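Local coordinates for protein short chain alcohol dehydrogenase-related dehydrogenase (Sinorhizobium meliloti, PDB 3TPC) that probably acts as an oxidoreductase of the short-chain dehydrogenase/reductase family, built as a tetramer of Rossmann-fold subunits, at residues T24-L27 with A28-A32; I118-F121 with N122-L126; A161-A164 with A165-G169; R179-A182 with R183-I186. All blocks are in the same frame, centred on the assembly; numbering follows the deposited sequence.

In the fold
Interactions 1 to 4 follow one another along the chain, and each lies within one short continuous run. Interaction 1 closes helix 18-29 in the first beta-alpha-beta unit of the parallel seven-stranded sheet. Interaction 2 sits in the middle of helix 106-132. Interactions 3 and 4 both use helix 161-181, one at its beginning and one at its far end, with centres about 25 Å apart. Interactions 1 and 3 are the farthest apart, about 30 Å between centres, on opposite sides of the centre of the chain. No two of the four touch. Interactions 2, 3 and 4 all meet the second subunit, so helices 106-132 and 161-181 serve both the fold and the assembly.

Interaction 1: residues T24-L27 with A28-A32; sequences TRML and AQEGA
L27 and A32 meet where helix 18-29 ends. L27 CB and A32 CB lie 4.0 Å apart. The carbonyl of L27 takes the main closing bond. A32 N gives its hydrogen to L27 O at 3.0 Å and 162°, with the donor tilted 35° from the carbonyl plane. E30 N also lies 3.0 Å from L27 O, but that bond is weak. The same N-H has a second weak acceptor in M26 O. One turn earlier the bonds are straighter. A28 N reaches T24 O at 2.9 Å and Q29 N reaches R25 O at 3.0 Å, both nearly along the C=O axis. A28 O is used within the turn by G31 N at 3.1 Å. The hydroxyl of T24 is satisfied by G20 O of the same helix. M26, modelled as selenomethionine, bends at chi2 (70°), and its SE touches E30 CG at 4.1 Å. The E30 carboxylate has a long, weak ion pair with K233. L27 itself packs on F10 and V12 of strand 9-12. With G31 at positive phi as the C-prime residue, this is a Schellman motif. It ends the helix of a Rossmann beta-alpha-beta unit and turns the chain into strand 33-38.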
loop_
_atom_site.group_PDB
_atom_site.type_symbol
_atom_site.label_atom_id
_atom_site.label_comp_id
_atom_site.label_asym_id
_atom_site.label_seq_id
_atom_site.Cartn_x
_atom_site.Cartn_y
_atom_site.Cartn_z
ATOM N N THR D 24 27.892 0.474 10.305
ATOM C CA THR D 24 28.870 0.523 11.364
ATOM C C THR D 24 29.974 1.538 10.961
ATOM O O THR D 24 30.333 2.436 11.725
ATOM C CB THR D 24 29.377 -0.877 11.580
ATOM O OG1 THR D 24 28.246 -1.701 11.849
ATOM C CG2 THR D 24 30.315 -0.967 12.745
ATOM N N ARG D 25 30.422 1.458 9.727
ATOM C CA ARG D 25 31.354 2.437 9.240
ATOM C C ARG D 25 30.860 3.878 9.386
ATOM O O ARG D 25 31.581 4.694 10.001
ATOM C CB ARG D 25 31.728 2.152 7.806
ATOM C CG ARG D 25 33.167 1.850 7.648
ATOM C CD ARG D 25 33.530 1.776 6.164
ATOM N NE ARG D 25 33.110 0.478 5.623
ATOM C CZ ARG D 25 32.051 0.278 4.830
ATOM N NH1 ARG D 25 31.282 1.305 4.436
ATOM N NH2 ARG D 25 31.775 -0.963 4.429
HETATM N N MSE D 26 29.663 4.191 8.854
HETATM C CA MSE D 26 29.136 5.569 8.959
HETATM C C MSE D 26 28.920 6.028 10.378
HETATM O O MSE D 26 29.177 7.175 10.671
HETATM C CB MSE D 26 27.967 5.905 7.998
HETATM C CG MSE D 26 26.612 5.763 8.533
HETATM SE SE MSE D 26 26.044 7.029 9.866
HETATM C CE MSE D 26 24.694 5.852 10.571
ATOM N N LEU D 27 28.552 5.138 11.277
ATOM C CA LEU D 27 28.443 5.532 12.669
ATOM C C LEU D 27 29.815 5.826 13.289
ATOM O O LEU D 27 29.963 6.820 13.978
ATOM C CB LEU D 27 27.626 4.515 13.499
ATOM C CG LEU D 27 26.127 4.405 13.118
ATOM C CD1 LEU D 27 25.481 3.150 13.624
ATOM C CD2 LEU D 27 25.304 5.602 13.572
ATOM N N ALA D 28 30.816 4.984 13.012
ATOM C CA ALA D 28 32.193 5.225 13.513
ATOM C C ALA D 28 32.762 6.568 13.086
ATOM O O ALA D 28 33.291 7.301 13.915
ATOM C CB ALA D 28 33.137 4.089 13.115
ATOM N N GLN D 29 32.642 6.872 11.791
ATOM C CA GLN D 29 32.943 8.177 11.228
ATOM C C GLN D 29 32.133 9.359 11.792
ATOM O O GLN D 29 32.590 10.484 11.699
ATOM C CB GLN D 29 32.718 8.148 9.714
ATOM C CG GLN D 29 33.696 7.315 8.875
ATOM C CD GLN D 29 33.128 6.988 7.468
ATOM O OE1 GLN D 29 32.087 7.540 7.048
ATOM N NE2 GLN D 29 33.793 6.073 6.753
ATOM N N GLU D 30 30.923 9.143 12.317
ATOM C CA GLU D 30 30.176 10.259 12.963
ATOM C C GLU D 30 30.411 10.300 14.460
ATOM O O GLU D 30 29.727 11.008 15.183
ATOM C CB GLU D 30 28.661 10.195 12.708
ATOM C CG GLU D 30 28.235 10.254 11.241
ATOM C CD GLU D 30 28.366 11.635 10.609
ATOM O OE1 GLU D 30 28.235 12.630 11.322
ATOM O OE2 GLU D 30 28.585 11.727 9.384
ATOM N N GLY D 31 31.349 9.494 14.923
ATOM C CA GLY D 31 31.809 9.532 16.308
ATOM C C GLY D 31 30.975 8.791 17.313
ATOM O O GLY D 31 31.062 9.062 18.522
ATOM N N ALA D 32 30.171 7.848 16.823
ATOM C CA ALA D 32 29.317 7.012 17.674
ATOM C C ALA D 32 30.035 5.769 18.223
ATOM O O ALA D 32 30.874 5.170 17.570
ATOM C CB ALA D 32 28.008 6.592 16.884
#

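Interaction 2: residues I118-F121 with N122-L126; sequences IGTF and NMIRL
F121 and R125 lie one helical turn apart on helix 106-132. The tight part of the contact is the backbone. R125 N binds F121 O at 2.9 Å and 168°, and N122 N binds I118 O at the same length. I124 CG1 sits 3.1 Å from T120 O, a close fit. The side chains of F121 and R125 pack at the subunit interface. There the ring meets an aliphatic carbon, F121 CE2 to R125 CD at 3.8 Å. The two side chains cross at about a right angle. Ring and guanidinium planes are within 17° of parallel, but it is CD, not the guanidinium, that meets the ring. The F121 ring swings out with CG anti to the backbone N (chi1 -177°), toward the second subunit. F109 of that subunit stacks on F121 and packs on I118, and its H104 meets F121 edge-to-face. I118 is on the less enclosed side, the one partly exposed residue of the contact. With an alanine at F121, F109 and H104 of the second subunit would probably lose their aromatic partner, and a gap would open beside R125 CD. E65 of the same chain pairs with the R125 charge through NH2, while the hydrogen bond from NH1 to H104 O of the second subunit satisfies a donor. The buried charge is thus probably offset by E65, and the guanidinium is held in place across the interface.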
loop_
_atom_site.group_PDB
_atom_site.type_symbol
_atom_site.label_atom_id
_atom_site.label_comp_id
_atom_site.label_asym_id
_atom_site.label_seq_id
_atom_site.Cartn_x
_atom_site.Cartn_y
_atom_site.Cartn_z
ATOM N N ILE D 118 12.149 -13.324 13.338
ATOM C CA ILE D 118 12.234 -13.596 14.773
ATOM C C ILE D 118 13.468 -12.919 15.342
ATOM O O ILE D 118 13.406 -12.353 16.431
ATOM C CB ILE D 118 12.330 -15.081 15.131
ATOM C CG1 ILE D 118 11.228 -15.924 14.488
ATOM C CG2 ILE D 118 12.166 -15.252 16.642
ATOM C CD1 ILE D 118 9.935 -15.363 14.638
ATOM N N GLY D 119 14.569 -12.969 14.565
ATOM C CA GLY D 119 15.804 -12.224 14.843
ATOM C C GLY D 119 15.579 -10.734 15.110
ATOM O O GLY D 119 16.035 -10.212 16.141
ATOM N N THR D 120 14.903 -10.036 14.195
ATOM C CA THR D 120 14.796 -8.605 14.381
ATOM C C THR D 120 13.866 -8.299 15.558
ATOM O O THR D 120 14.107 -7.377 16.295
ATOM C CB THR D 120 14.495 -7.753 13.063
ATOM O OG1 THR D 120 13.226 -7.076 13.138
ATOM C CG2 THR D 120 14.557 -8.523 11.859
ATOM N N PHE D 121 12.847 -9.122 15.763
ATOM C CA PHE D 121 11.976 -8.927 16.907
ATOM C C PHE D 121 12.667 -9.139 18.254
ATOM O O PHE D 121 12.407 -8.431 19.201
ATOM C CB PHE D 121 10.733 -9.795 16.837
ATOM C CG PHE D 121 9.797 -9.554 17.970
ATOM C CD1 PHE D 121 8.997 -8.437 17.981
ATOM C CD2 PHE D 121 9.741 -10.428 19.047
ATOM C CE1 PHE D 121 8.142 -8.212 19.011
ATOM C CE2 PHE D 121 8.863 -10.206 20.085
ATOM C CZ PHE D 121 8.080 -9.090 20.079
ATOM N N ASN D 122 13.505 -10.157 18.328
ATOM C CA ASN D 122 14.296 -10.438 19.519
ATOM C C ASN D 122 15.128 -9.208 19.895
ATOM O O ASN D 122 15.021 -8.709 21.024
ATOM C CB ASN D 122 15.239 -11.607 19.224
ATOM C CG ASN D 122 15.821 -12.266 20.462
ATOM O OD1 ASN D 122 16.854 -12.918 20.373
ATOM N ND2 ASN D 122 15.172 -12.136 21.581
HETATM N N MSE D 123 15.955 -8.734 18.959
HETATM C CA MSE D 123 16.704 -7.472 19.147
HETATM C C MSE D 123 15.826 -6.289 19.526
HETATM O O MSE D 123 16.204 -5.484 20.314
HETATM C CB MSE D 123 17.503 -7.100 17.909
HETATM C CG MSE D 123 18.690 -8.041 17.605
HETATM SE SE MSE D 123 19.844 -8.337 19.180
HETATM C CE MSE D 123 19.385 -10.115 19.382
ATOM N N ILE D 124 14.693 -6.143 18.914
ATOM C CA ILE D 124 13.825 -5.055 19.212
ATOM C C ILE D 124 13.234 -5.091 20.597
ATOM O O ILE D 124 13.210 -4.132 21.292
ATOM C CB ILE D 124 12.699 -4.990 18.193
ATOM C CG1 ILE D 124 13.208 -4.491 16.868
ATOM C CG2 ILE D 124 11.640 -4.127 18.636
ATOM C CD1 ILE D 124 12.161 -4.103 15.977
ATOM N N ARG D 125 12.768 -6.233 21.002
ATOM C CA ARG D 125 12.255 -6.297 22.321
ATOM C C ARG D 125 13.299 -6.053 23.409
ATOM O O ARG D 125 13.038 -5.412 24.384
ATOM C CB ARG D 125 11.466 -7.562 22.548
ATOM C CG ARG D 125 12.250 -8.675 22.992
ATOM C CD ARG D 125 11.704 -9.953 22.544
ATOM N NE ARG D 125 12.726 -10.916 22.798
ATOM C CZ ARG D 125 12.867 -11.597 23.914
ATOM N NH1 ARG D 125 12.011 -11.482 24.875
ATOM N NH2 ARG D 125 13.873 -12.385 24.044
ATOM N N LEU D 126 14.467 -6.614 23.244
ATOM C CA LEU D 126 15.535 -6.366 24.177
ATOM C C LEU D 126 16.217 -5.015 24.185
ATOM O O LEU D 126 16.418 -4.453 25.204
ATOM C CB LEU D 126 16.519 -7.511 24.203
ATOM C CG LEU D 126 15.934 -8.848 24.626
ATOM C CD1 LEU D 126 16.957 -9.877 24.525
ATOM C CD2 LEU D 126 15.379 -8.837 25.959
#

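Interaction 3: residues A161-A164 with A165-G169; sequences AAYA and ASKGG
K167 crosses the Y163 ring at a slant, one turn on, near the start of helix 161-181. K167 CG lies over one face of the Y163 ring, toward its rim, as a CH-pi contact, 4.2 Å from the centroid and 25° off the ring normal. Farther along the lysine, K167 CE comes to 3.5 Å from Y163 CE1. K167 bends at chi2 (-53°), which lets its chain rise along the ring. Beneath them K167 N binds Y163 O at 3.0 Å, and G168 N binds A164 O at 2.7 Å. S166 N bonds to A162 O at 3.0 Å. Outside this shell, K167 NZ is hydrogen-bonded to T148 O at the end of strand 143-148, and S150 touches both side chains. N116 of helix 106-132 also meets Y163. With an alanine at Y163, K167 would probably lose the face its chain lies on and be freer to turn. A161, A164 and A165 lie against L173, P176 and L117 of the second subunit, so small residues on that side form an interface between subunits. The Y-x-x-x-K spacing is the signature of short-chain dehydrogenases/reductases, and the arrangement is consistent with the active-site tyrosine and lysine of that family.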
loop_
_atom_site.group_PDB
_atom_site.type_symbol
_atom_site.label_atom_id
_atom_site.label_comp_id
_atom_site.label_asym_id
_atom_site.label_seq_id
_atom_site.Cartn_x
_atom_site.Cartn_y
_atom_site.Cartn_z
ATOM N N ALA D 161 9.459 -16.547 -2.113
ATOM C CA ALA D 161 8.402 -16.675 -1.121
ATOM C C ALA D 161 8.807 -16.438 0.351
ATOM O O ALA D 161 8.127 -15.701 1.093
ATOM C CB ALA D 161 7.718 -18.043 -1.238
ATOM N N ALA D 162 9.878 -17.098 0.766
ATOM C CA ALA D 162 10.311 -17.133 2.163
ATOM C C ALA D 162 10.905 -15.783 2.520
ATOM O O ALA D 162 10.662 -15.236 3.609
ATOM C CB ALA D 162 11.344 -18.275 2.388
ATOM N N TYR D 163 11.640 -15.231 1.564
ATOM C CA TYR D 163 12.291 -13.941 1.715
ATOM C C TYR D 163 11.236 -12.822 1.800
ATOM O O TYR D 163 11.210 -12.021 2.725
ATOM C CB TYR D 163 13.199 -13.708 0.524
ATOM C CG TYR D 163 14.041 -12.475 0.653
ATOM C CD1 TYR D 163 14.755 -12.220 1.815
ATOM C CD2 TYR D 163 14.129 -11.561 -0.379
ATOM C CE1 TYR D 163 15.542 -11.097 1.942
ATOM C CE2 TYR D 163 14.912 -10.413 -0.265
ATOM C CZ TYR D 163 15.616 -10.198 0.902
ATOM O OH TYR D 163 16.436 -9.099 1.017
ATOM N N ALA D 164 10.355 -12.802 0.828
ATOM C CA ALA D 164 9.259 -11.886 0.797
ATOM C C ALA D 164 8.363 -11.927 2.078
ATOM O O ALA D 164 8.056 -10.886 2.674
ATOM C CB ALA D 164 8.449 -12.136 -0.477
ATOM N N ALA D 165 7.984 -13.117 2.504
ATOM C CA ALA D 165 7.104 -13.230 3.671
ATOM C C ALA D 165 7.801 -12.692 4.910
ATOM O O ALA D 165 7.219 -11.888 5.663
ATOM C CB ALA D 165 6.624 -14.706 3.905
ATOM N N SER D 166 9.023 -13.175 5.116
ATOM C CA SER D 166 9.973 -12.696 6.128
ATOM C C SER D 166 9.966 -11.175 6.281
ATOM O O SER D 166 9.861 -10.623 7.368
ATOM C CB SER D 166 11.379 -12.953 5.584
ATOM O OG SER D 166 11.903 -14.070 6.155
ATOM N N LYS D 167 10.228 -10.517 5.148
ATOM C CA LYS D 167 10.503 -9.111 5.130
ATOM C C LYS D 167 9.195 -8.370 5.217
ATOM O O LYS D 167 9.137 -7.240 5.761
ATOM C CB LYS D 167 11.235 -8.768 3.844
ATOM C CG LYS D 167 12.683 -9.332 3.761
ATOM C CD LYS D 167 13.529 -8.951 4.960
ATOM C CE LYS D 167 15.024 -9.012 4.685
ATOM N NZ LYS D 167 15.743 -8.293 5.793
ATOM N N GLY D 168 8.153 -8.997 4.662
ATOM C CA GLY D 168 6.781 -8.498 4.766
ATOM C C GLY D 168 6.398 -8.455 6.225
ATOM O O GLY D 168 5.789 -7.507 6.646
ATOM N N GLY D 169 6.824 -9.472 6.993
ATOM C CA GLY D 169 6.689 -9.520 8.425
ATOM C C GLY D 169 7.335 -8.319 9.062
ATOM O O GLY D 169 6.715 -7.630 9.932
#

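Interaction 4: residues R179-A182 with R183-I186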
loop_
_atom_site.group_PDB
_atom_site.type_symbol
_atom_site.label_atom_id
_atom_site.label_comp_id
_atom_site.label_asym_id
_atom_site.label_seq_id
_atom_site.Cartn_x
_atom_site.Cartn_y
_atom_site.Cartn_z
ATOM N N ARG D 179 3.978 2.593 17.421
ATOM C CA ARG D 179 2.792 2.951 18.157
ATOM C C ARG D 179 2.921 2.593 19.613
ATOM O O ARG D 179 2.585 3.424 20.497
ATOM C CB ARG D 179 1.541 2.308 17.572
ATOM C CG ARG D 179 0.965 3.097 16.423
ATOM C CD ARG D 179 -0.040 2.252 15.712
ATOM N NE ARG D 179 -1.049 3.055 15.031
ATOM C CZ ARG D 179 -2.109 2.573 14.375
ATOM N NH1 ARG D 179 -2.340 1.252 14.258
ATOM N NH2 ARG D 179 -2.965 3.438 13.841
ATOM N N GLU D 180 3.392 1.381 19.895
ATOM C CA GLU D 180 3.658 1.053 21.301
ATOM C C GLU D 180 4.822 1.875 21.866
ATOM O O GLU D 180 4.698 2.544 22.913
ATOM C CB GLU D 180 3.968 -0.401 21.524
ATOM C CG GLU D 180 4.087 -0.654 23.025
ATOM C CD GLU D 180 4.580 -2.053 23.376
ATOM O OE1 GLU D 180 4.254 -2.982 22.575
ATOM O OE2 GLU D 180 5.255 -2.216 24.461
ATOM N N LEU D 181 5.948 1.846 21.169
ATOM C CA LEU D 181 7.131 2.411 21.747
ATOM C C LEU D 181 7.138 3.965 21.790
ATOM O O LEU D 181 7.978 4.566 22.440
ATOM C CB LEU D 181 8.347 1.792 21.053
ATOM C CG LEU D 181 8.952 0.456 21.559
ATOM C CD1 LEU D 181 8.216 -0.316 22.693
ATOM C CD2 LEU D 181 9.341 -0.456 20.412
ATOM N N ALA D 182 6.206 4.606 21.097
ATOM C CA ALA D 182 6.055 6.083 21.158
ATOM C C ALA D 182 6.011 6.596 22.603
ATOM O O ALA D 182 6.544 7.623 22.927
ATOM C CB ALA D 182 4.778 6.532 20.431
ATOM N N ARG D 183 5.338 5.839 23.446
ATOM C CA ARG D 183 5.200 6.095 24.837
ATOM C C ARG D 183 6.510 6.440 25.509
ATOM O O ARG D 183 6.525 7.189 26.469
ATOM C CB ARG D 183 4.655 4.831 25.484
ATOM C CG ARG D 183 3.540 5.111 26.448
ATOM C CD ARG D 183 4.089 5.312 27.843
ATOM N NE ARG D 183 4.323 4.031 28.509
ATOM C CZ ARG D 183 3.392 3.334 29.152
ATOM N NH1 ARG D 183 2.134 3.779 29.193
ATOM N NH2 ARG D 183 3.717 2.180 29.735
ATOM N N PHE D 184 7.598 5.845 25.024
ATOM C CA PHE D 184 8.896 5.998 25.632
ATOM C C PHE D 184 9.802 6.870 24.806
ATOM O O PHE D 184 11.009 7.060 25.149
ATOM C CB PHE D 184 9.538 4.633 25.807
ATOM C CG PHE D 184 8.708 3.677 26.591
ATOM C CD1 PHE D 184 8.763 3.674 28.000
ATOM C CD2 PHE D 184 7.864 2.768 25.939
ATOM C CE1 PHE D 184 7.967 2.786 28.761
ATOM C CE2 PHE D 184 7.073 1.868 26.675
ATOM C CZ PHE D 184 7.108 1.888 28.089
ATOM N N GLY D 185 9.271 7.370 23.698
ATOM C CA GLY D 185 10.124 8.117 22.776
ATOM C C GLY D 185 11.158 7.305 21.993
ATOM O O GLY D 185 12.269 7.771 21.765
ATOM N N ILE D 186 10.775 6.101 21.548
ATOM C CA ILE D 186 11.591 5.293 20.649
ATOM C C ILE D 186 10.905 5.274 19.277
ATOM O O ILE D 186 9.721 4.863 19.150
ATOM C CB ILE D 186 11.738 3.857 21.229
ATOM C CG1 ILE D 186 12.432 3.919 22.615
ATOM C CG2 ILE D 186 12.458 2.915 20.276
ATOM C CD1 ILE D 186 12.187 2.649 23.512
#
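L181 and I186 meet across the turn that carries the chain from helix 161-181 into strand 186-193, a helix-to-strand connection of the Rossmann fold. L181 O accepts two N-H groups, F184 N and, weakly, I186 N. F184 N binds L181 O at 2.9 Å, from above the carbonyl plane rather than on a lone pair. I186 N points at L181 O from 3.3 Å and nearly straight (171°). G185 N binds A182 O at 2.8 Å, again from above the plane. One step back, R183 N makes a weak bond to E180 O at 3.4 Å. G185 has positive phi, and its backbone is hydrogen-bonded to R142 and G143. L181 CB and I186 CB are 4.0 Å apart. The F184 ring turns an edge toward L181 O, with CG beside its own backbone N (chi1 -56°), and F184 CD2 comes to 4.5 Å from L181 CD1, a loose contact. L98 of the second subunit packs on both L181 and F184, while S132 and M131 of helix 106-132 touch F184 and I186. E180 is extended, and its carboxylate takes the N-H groups of I97 and L98 of the second subunit, one at each oxygen. The apolar side thus joins helix, strand and neighbour, while the buried carboxylate is held by two backbone N-H groups that would probably stabilise its negative charge.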